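Local coordinates for protein versicolorin reductase (Brucella melitensis, PDB 4NIM) that probably catalyses NAD(P)(H)-dependent reduction of a carbonyl or oxidation of an alcohol, as short-chain dehydrogenases/reductases do, at residues L43-R48 with A67-V72; R81-E86 with F129-E134; G39-V44 with F91-I96. All blocks are in the same frame, centred on the assembly; numbering follows the deposited sequence. Where two conformers were deposited one is given.

All three contacts lie in the Rossmann-type domain. Contact 1 pairs strands 42-47 and 66-71, the latter being the outermost strand at its edge of the sheet. Contact 3 also uses strand 42-47 and shares Leu43 and Val44 with contact 1; their centres are about 13 Å apart. Contact 2 joins two helices on one face of the sheet, its centre about 12 Å from that of contact 1. Ile83 ties these two together: its CD1 lies 3.7 Å from Cys46 SG. Helix 77-91 supplies Ile83 and Val84 to contact 2 and ends at Phe91, which opens segment 91-96. In this family the cofactor typically binds at the C-terminal ends of the strands, the Gly47 end of contact 1.

Contact 1. Residues L43-R48 with A67-V72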
# COMPACT_ATOMS: atom_id res chain seq x y z
N LEU A 43 -13.01 8.87 0.02
CA LEU A 43 -11.88 8.17 0.53
C LEU A 43 -12.34 7.26 1.64
O LEU A 43 -13.11 7.65 2.50
CB LEU A 43 -10.86 9.17 1.06
CG LEU A 43 -10.20 10.03 -0.01
CD1 LEU A 43 -9.43 11.17 0.64
CD2 LEU A 43 -9.32 9.16 -0.94
N VAL A 44 -11.86 6.01 1.63
CA VAL A 44 -12.09 5.10 2.72
C VAL A 44 -10.75 4.91 3.34
O VAL A 44 -9.80 4.47 2.65
CB VAL A 44 -12.65 3.75 2.25
CG1 VAL A 44 -12.90 2.83 3.43
CG2 VAL A 44 -13.96 3.97 1.51
N ILE A 45 -10.66 5.27 4.61
CA ILE A 45 -9.44 5.11 5.38
C ILE A 45 -9.66 4.12 6.52
O ILE A 45 -10.80 3.81 6.89
CB ILE A 45 -8.90 6.45 5.93
CG1 ILE A 45 -9.99 7.22 6.70
CG2 ILE A 45 -8.34 7.28 4.79
CD1 ILE A 45 -9.42 8.19 7.69
N CYS A 46 -8.57 3.62 7.08
CA CYS A 46 -8.71 2.54 8.05
C CYS A 46 -7.48 2.30 8.90
O CYS A 46 -6.37 2.72 8.57
CB CYS A 46 -9.07 1.22 7.35
SG CYS A 46 -7.83 0.66 6.14
N GLY A 47 -7.72 1.64 10.03
CA GLY A 47 -6.69 1.40 11.02
C GLY A 47 -7.26 0.95 12.35
O GLY A 47 -8.44 0.67 12.48
N ARG A 48 -6.39 0.87 13.35
CA ARG A 48 -6.76 0.34 14.64
C ARG A 48 -7.37 1.41 15.55
O ARG A 48 -8.30 1.12 16.27
CB ARG A 48 -5.53 -0.28 15.29
CG ARG A 48 -4.89 -1.37 14.42
CD ARG A 48 -3.74 -2.05 15.15
NE ARG A 48 -4.24 -2.63 16.39
CZ ARG A 48 -4.63 -3.90 16.56
NH1 ARG A 48 -4.56 -4.79 15.56
NH2 ARG A 48 -5.07 -4.28 17.75
N ALA A 67 -15.31 11.14 3.54
CA ALA A 67 -14.35 10.21 4.10
C ALA A 67 -15.13 9.27 4.99
O ALA A 67 -16.04 9.70 5.68
CB ALA A 67 -13.26 10.95 4.88
N VAL A 68 -14.78 8.00 4.91
CA VAL A 68 -15.35 6.97 5.74
C VAL A 68 -14.18 6.34 6.44
O VAL A 68 -13.17 6.03 5.79
CB VAL A 68 -16.05 5.91 4.86
CG1 VAL A 68 -16.37 4.66 5.67
CG2 VAL A 68 -17.30 6.53 4.23
N PHE A 69 -14.26 6.18 7.75
CA PHE A 69 -13.23 5.45 8.48
C PHE A 69 -13.68 4.07 8.92
O PHE A 69 -14.79 3.92 9.44
CB PHE A 69 -12.77 6.22 9.70
CG PHE A 69 -11.92 5.41 10.62
CD1 PHE A 69 -10.62 5.08 10.26
CD2 PHE A 69 -12.42 4.93 11.82
CE1 PHE A 69 -9.83 4.33 11.09
CE2 PHE A 69 -11.62 4.18 12.65
CZ PHE A 69 -10.34 3.89 12.28
N VAL A 70 -12.83 3.06 8.71
CA VAL A 70 -13.18 1.69 9.10
C VAL A 70 -12.16 1.20 10.13
O VAL A 70 -10.97 1.24 9.88
CB VAL A 70 -13.19 0.73 7.87
CG1 VAL A 70 -13.93 -0.56 8.19
CG2 VAL A 70 -13.91 1.40 6.69
N GLN A 71 -12.62 0.83 11.32
CA GLN A 71 -11.73 0.36 12.35
C GLN A 71 -11.44 -1.13 12.04
O GLN A 71 -12.35 -1.95 11.94
CB GLN A 71 -12.37 0.50 13.72
CG GLN A 71 -11.34 0.30 14.82
CD GLN A 71 -11.90 0.38 16.22
OE1 GLN A 71 -13.06 0.10 16.45
NE2 GLN A 71 -11.06 0.78 17.15
N VAL A 72 -10.17 -1.47 11.83
CA VAL A 72 -9.82 -2.83 11.44
C VAL A 72 -8.59 -3.41 12.13
O VAL A 72 -7.74 -2.68 12.64
CB VAL A 72 -9.53 -2.91 9.92
CG1 VAL A 72 -10.79 -2.61 9.11
CG2 VAL A 72 -8.37 -1.99 9.53
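Strands 43-47 and 67-71 run parallel, 4.6 Å apart at closest approach and with a 25° twist, in register from Leu43 opposite Ala67 to Gly47 opposite Gln71. Five backbone hydrogen bonds join them, alternating in donor strand. They start with Val68 N to Leu43 O and end with Val72 N to Gly47 O at 2.8 Å. In that last bond the donor sits well above the carbonyl plane.

Val44, Cys46, Val68 and Val70 share one face. There Val44 CG1 meets Val70 CG2 at 3.7 Å, the two side chains crossing at a slant. Cys46 CB packs on Val72 CG2 at 3.9 Å. The other face carries Ile45 and Phe69. With CG opposite the backbone N (chi1 169°), the Phe69 ring leans over the neighbouring strand. Its CE1 comes to 3.6 Å from Gly47 N and also lies near Cys46 CA. The extended Gln71 side chain reaches back across to Arg48, where NE2 donates to its O at 2.9 Å. The bond is nearly straight and in the plane of the amide, with the donor tilted 21° from the Arg48 carbonyl plane.

Helix 77-91 packs on the valine face, with Ala87 against Val44 and Ala90 against Val68. Helix 50-63 lies on the Ile45 face through Gln56 and Leu60. It is the crossover helix of this beta-alpha-beta unit. Strand 17-20 pairs with the other side of strand 42-47.

Contact 2. Residues R81-E86 with F129-E134; sequences RRIVAE and FFLIQE
Segments 81-86 and 129-134 are helical and run roughly the same way, their axes 8.9 Å apart at closest approach and inclined by 31°. No direct hydrogen bond crosses between them.

The buried part is apolar. Leu131 CD2 lies 4.0 Å from Val84 CG2 and 4.1 Å from Ile83 CD1. Val84 CG1 also packs on Glu134 CB at 3.7 Å, so the glutamate adds its aliphatic stem to this layer. Glu134 CG, set beside the backbone N, lies against Arg81 CG; the bend at chi2 (-56°) then turns the carboxylate.

A water joins the helices by donating to Arg81 O at 2.7 Å and to Glu134 OE1 at 2.9 Å. Glu134 OE2 forms a salt bridge with Lys137, one turn on. Arg81 NE stays 4.1 Å from OE2, too far for a salt bridge, though the opposite charges may still attract. The extended Arg81 chain carries its guanidinium beside Phe130, nearly perpendicular to the ring, with NH2 4.0 Å from CD1.

Leu131 also touches Leu97 and Asn99 of strand 96-99. The arrangement is that of neighbouring connecting helices packed side by side on one face of the parallel sheet in a Rossmann fold.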
# COMPACT_ATOMS: atom_id res chain seq x y z
N ARG A 81 -11.97 -7.57 3.91
CA ARG A 81 -13.15 -7.54 3.05
C ARG A 81 -14.11 -6.38 3.39
O ARG A 81 -14.65 -5.78 2.46
CB ARG A 81 -13.88 -8.87 3.07
CG ARG A 81 -13.02 -9.98 2.51
CD ARG A 81 -13.69 -11.31 2.76
NE ARG A 81 -13.08 -12.31 1.93
CZ ARG A 81 -13.00 -13.59 2.20
NH1 ARG A 81 -13.48 -14.07 3.35
NH2 ARG A 81 -12.41 -14.39 1.31
N ARG A 82 -14.29 -6.11 4.68
CA ARG A 82 -15.20 -5.03 5.11
C ARG A 82 -14.75 -3.65 4.63
O ARG A 82 -15.60 -2.78 4.34
CB ARG A 82 -15.39 -5.04 6.63
CG ARG A 82 -16.58 -4.19 7.10
CD ARG A 82 -17.08 -4.62 8.47
NE ARG A 82 -16.05 -4.52 9.49
CZ ARG A 82 -15.41 -5.56 10.00
NH1 ARG A 82 -15.70 -6.80 9.60
NH2 ARG A 82 -14.46 -5.37 10.91
N ILE A 83 -13.44 -3.43 4.51
CA ILE A 83 -12.94 -2.15 4.05
C ILE A 83 -13.48 -1.81 2.67
O ILE A 83 -14.04 -0.70 2.41
CB ILE A 83 -11.41 -2.13 4.03
CG1 ILE A 83 -10.89 -2.20 5.47
CG2 ILE A 83 -10.91 -0.88 3.35
CD1 ILE A 83 -9.46 -2.62 5.56
N VAL A 84 -13.32 -2.76 1.78
CA VAL A 84 -13.76 -2.58 0.41
C VAL A 84 -15.30 -2.58 0.34
O VAL A 84 -15.88 -1.72 -0.38
CB VAL A 84 -13.16 -3.64 -0.52
CG1 VAL A 84 -13.75 -3.52 -1.92
CG2 VAL A 84 -11.66 -3.49 -0.58
N ALA A 85 -15.96 -3.44 1.13
CA ALA A 85 -17.42 -3.35 1.26
C ALA A 85 -17.92 -1.96 1.66
O ALA A 85 -18.98 -1.54 1.22
CB ALA A 85 -17.96 -4.35 2.26
N GLU A 86 -17.14 -1.26 2.49
CA GLU A 86 -17.53 0.06 2.97
C GLU A 86 -17.43 1.10 1.87
O GLU A 86 -18.19 2.07 1.86
CB GLU A 86 -16.75 0.44 4.22
CG GLU A 86 -17.39 -0.05 5.51
CD GLU A 86 -18.63 0.78 5.87
OE1 GLU A 86 -18.49 1.86 6.49
OE2 GLU A 86 -19.74 0.38 5.46
N PHE A 129 -3.45 -9.21 -0.70
CA PHE A 129 -4.13 -10.17 -1.52
C PHE A 129 -5.67 -10.05 -1.48
O PHE A 129 -6.32 -9.99 -2.54
CB PHE A 129 -3.61 -11.60 -1.18
CG PHE A 129 -4.10 -12.67 -2.11
CD1 PHE A 129 -5.40 -13.20 -2.01
CD2 PHE A 129 -3.23 -13.22 -3.04
CE1 PHE A 129 -5.83 -14.19 -2.89
CE2 PHE A 129 -3.65 -14.18 -3.92
CZ PHE A 129 -4.93 -14.70 -3.84
N PHE A 130 -6.25 -10.05 -0.29
CA PHE A 130 -7.68 -10.08 -0.16
C PHE A 130 -8.33 -8.69 -0.39
O PHE A 130 -9.40 -8.62 -0.94
CB PHE A 130 -8.10 -10.77 1.13
CG PHE A 130 -7.91 -12.22 1.04
CD1 PHE A 130 -8.80 -12.98 0.29
CD2 PHE A 130 -6.78 -12.82 1.50
CE1 PHE A 130 -8.57 -14.33 0.08
CE2 PHE A 130 -6.54 -14.18 1.29
CZ PHE A 130 -7.46 -14.93 0.60
N LEU A 131 -7.60 -7.63 -0.14
CA LEU A 131 -8.08 -6.26 -0.53
C LEU A 131 -8.11 -6.14 -2.05
O LEU A 131 -9.05 -5.61 -2.64
CB LEU A 131 -7.18 -5.19 0.06
CG LEU A 131 -7.32 -5.04 1.57
CD1 LEU A 131 -6.10 -4.36 2.15
CD2 LEU A 131 -8.56 -4.23 1.85
N ILE A 132 -7.08 -6.70 -2.69
CA ILE A 132 -7.00 -6.71 -4.14
C ILE A 132 -8.14 -7.55 -4.72
O ILE A 132 -8.81 -7.11 -5.66
CB ILE A 132 -5.63 -7.22 -4.64
CG1 ILE A 132 -4.54 -6.16 -4.39
CG2 ILE A 132 -5.66 -7.52 -6.13
CD1 ILE A 132 -3.11 -6.69 -4.46
N GLN A 133 -8.33 -8.75 -4.18
CA GLN A 133 -9.45 -9.62 -4.58
C GLN A 133 -10.76 -8.82 -4.59
O GLN A 133 -11.53 -8.87 -5.57
CB GLN A 133 -9.54 -10.82 -3.66
CG GLN A 133 -10.72 -11.76 -3.91
CD GLN A 133 -10.52 -13.07 -3.20
OE1 GLN A 133 -9.68 -13.91 -3.60
NE2 GLN A 133 -11.28 -13.28 -2.16
N GLU A 134 -11.07 -8.19 -3.47
CA GLU A 134 -12.33 -7.47 -3.36
C GLU A 134 -12.39 -6.26 -4.28
O GLU A 134 -13.46 -5.94 -4.81
CB GLU A 134 -12.61 -7.04 -1.91
CG GLU A 134 -12.89 -8.20 -0.98
CD GLU A 134 -14.04 -9.07 -1.46
OE1 GLU A 134 -15.11 -8.55 -1.77
OE2 GLU A 134 -13.86 -10.30 -1.57
O HOH W 1 -15.97 -6.79 0.34

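Contact 3. Residues G39-V44 with F91-I96; sequences GAQGLV and FGRLDI
Arg93 meets Gln41 and was modelled in two conformers; the one described reaches Asp95 OD2, an atom gripped twice. This oxygen forms a salt bridge with Arg93 NH1 at 2.9 Å and accepts a hydrogen bond from the backbone N of Ile17. Arg93 NH1 also bonds Gly15 O, which may help orient the guanidinium. The other terminal nitrogen, Arg93 NH2, lies 2.9 Å from Gln41 OE1, which approaches at the edge of the guanidinium, near its plane. The Gln41 amide is turned 65° from that plane, and the two side chains cross at about a right angle.

The apolar part centres on Phe91. With CG anti to the carbonyl carbon (chi1 -54°), its ring turns toward strand 42-44. Gly42 CA sits over one ring face in a CH-pi contact, 4.0 Å from the centroid and offset toward the rim. Glycine has no side chain here, so the ring can lie close against the backbone, with CZ 3.6 Å from Gly42 CA. Val44 CG2 comes up at the ring edge, 4.0 Å from CE2.

Phe91 ends helix 77-91, and Gly92, with positive phi, turns the chain toward strand 96-99. Gly39 closes helix 26-37 in a Schellman motif ahead of strand 42-47. Strand 17-20 lies between strands 42-47 and 96-99, and its Ile17 touches both Phe91 and Arg93. Leu94, further along the loop, packs on helix 114-142.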
# COMPACT_ATOMS: atom_id res chain seq x y z
N GLY A 39 -8.60 16.45 -5.25
CA GLY A 39 -9.99 16.41 -5.70
C GLY A 39 -10.67 15.08 -5.57
O GLY A 39 -11.72 14.85 -6.18
N ALA A 40 -10.09 14.15 -4.81
CA ALA A 40 -10.77 12.87 -4.67
C ALA A 40 -12.18 13.12 -4.14
O ALA A 40 -12.37 13.88 -3.20
CB ALA A 40 -10.01 11.95 -3.74
N GLN A 41 -13.15 12.48 -4.76
CA GLN A 41 -14.52 12.51 -4.30
C GLN A 41 -14.73 11.80 -2.97
O GLN A 41 -15.40 12.32 -2.08
CB GLN A 41 -15.40 11.90 -5.37
CG GLN A 41 -16.88 12.12 -5.15
CD GLN A 41 -17.72 11.63 -6.31
OE1 GLN A 41 -17.29 11.61 -7.46
NE2 GLN A 41 -18.96 11.25 -6.01
N GLY A 42 -14.18 10.59 -2.80
CA GLY A 42 -14.50 9.80 -1.63
C GLY A 42 -13.30 8.95 -1.27
O GLY A 42 -12.64 8.47 -2.14
N LEU A 43 -13.01 8.87 0.02
CA LEU A 43 -11.88 8.17 0.53
C LEU A 43 -12.34 7.26 1.64
O LEU A 43 -13.11 7.65 2.50
CB LEU A 43 -10.86 9.17 1.06
CG LEU A 43 -10.20 10.03 -0.01
CD1 LEU A 43 -9.43 11.17 0.64
CD2 LEU A 43 -9.32 9.16 -0.94
N VAL A 44 -11.86 6.01 1.63
CA VAL A 44 -12.09 5.10 2.72
C VAL A 44 -10.75 4.91 3.34
O VAL A 44 -9.80 4.47 2.65
CB VAL A 44 -12.65 3.75 2.25
CG1 VAL A 44 -12.90 2.83 3.43
CG2 VAL A 44 -13.96 3.97 1.51
N PHE A 91 -20.14 4.73 -1.38
CA PHE A 91 -19.94 5.41 -2.66
C PHE A 91 -20.48 4.67 -3.87
O PHE A 91 -20.58 5.25 -4.95
CB PHE A 91 -18.47 5.75 -2.87
CG PHE A 91 -17.89 6.56 -1.73
CD1 PHE A 91 -18.38 7.84 -1.45
CD2 PHE A 91 -16.93 6.04 -0.92
CE1 PHE A 91 -17.86 8.57 -0.39
CE2 PHE A 91 -16.42 6.76 0.14
CZ PHE A 91 -16.87 8.02 0.40
N GLY A 92 -20.76 3.37 -3.72
CA GLY A 92 -21.36 2.55 -4.80
C GLY A 92 -20.38 2.08 -5.87
O GLY A 92 -20.77 1.49 -6.85
N ARG A 93 -19.12 2.43 -5.70
CA ARG A 93 -18.07 2.08 -6.66
C ARG A 93 -16.69 2.26 -6.02
O ARG A 93 -16.57 2.80 -4.91
CB ARG A 93 -18.18 2.98 -7.91
CG ARG A 93 -18.25 4.47 -7.60
CD ARG A 93 -18.54 5.32 -8.83
NE ARG A 93 -18.57 6.74 -8.52
CZ ARG A 93 -17.55 7.58 -8.68
NH1 ARG A 93 -16.39 7.15 -9.16
NH2 ARG A 93 -17.69 8.85 -8.35
N LEU A 94 -15.66 1.79 -6.73
CA LEU A 94 -14.28 1.96 -6.33
C LEU A 94 -13.43 2.28 -7.56
O LEU A 94 -13.64 1.71 -8.64
CB LEU A 94 -13.73 0.71 -5.62
CG LEU A 94 -12.34 0.87 -5.01
CD1 LEU A 94 -12.34 1.95 -3.92
CD2 LEU A 94 -11.89 -0.47 -4.46
N ASP A 95 -12.46 3.17 -7.41
CA ASP A 95 -11.55 3.52 -8.53
C ASP A 95 -10.10 3.15 -8.26
O ASP A 95 -9.40 2.78 -9.20
CB ASP A 95 -11.59 5.02 -8.86
CG ASP A 95 -12.92 5.44 -9.43
OD1 ASP A 95 -13.27 4.93 -10.50
OD2 ASP A 95 -13.64 6.21 -8.78
N ILE A 96 -9.66 3.30 -7.01
CA ILE A 96 -8.26 3.17 -6.64
C ILE A 96 -8.16 2.38 -5.34
O ILE A 96 -8.94 2.63 -4.43
CB ILE A 96 -7.64 4.58 -6.45
CG1 ILE A 96 -7.65 5.38 -7.77
CG2 ILE A 96 -6.26 4.51 -5.89
CD1 ILE A 96 -7.38 6.89 -7.64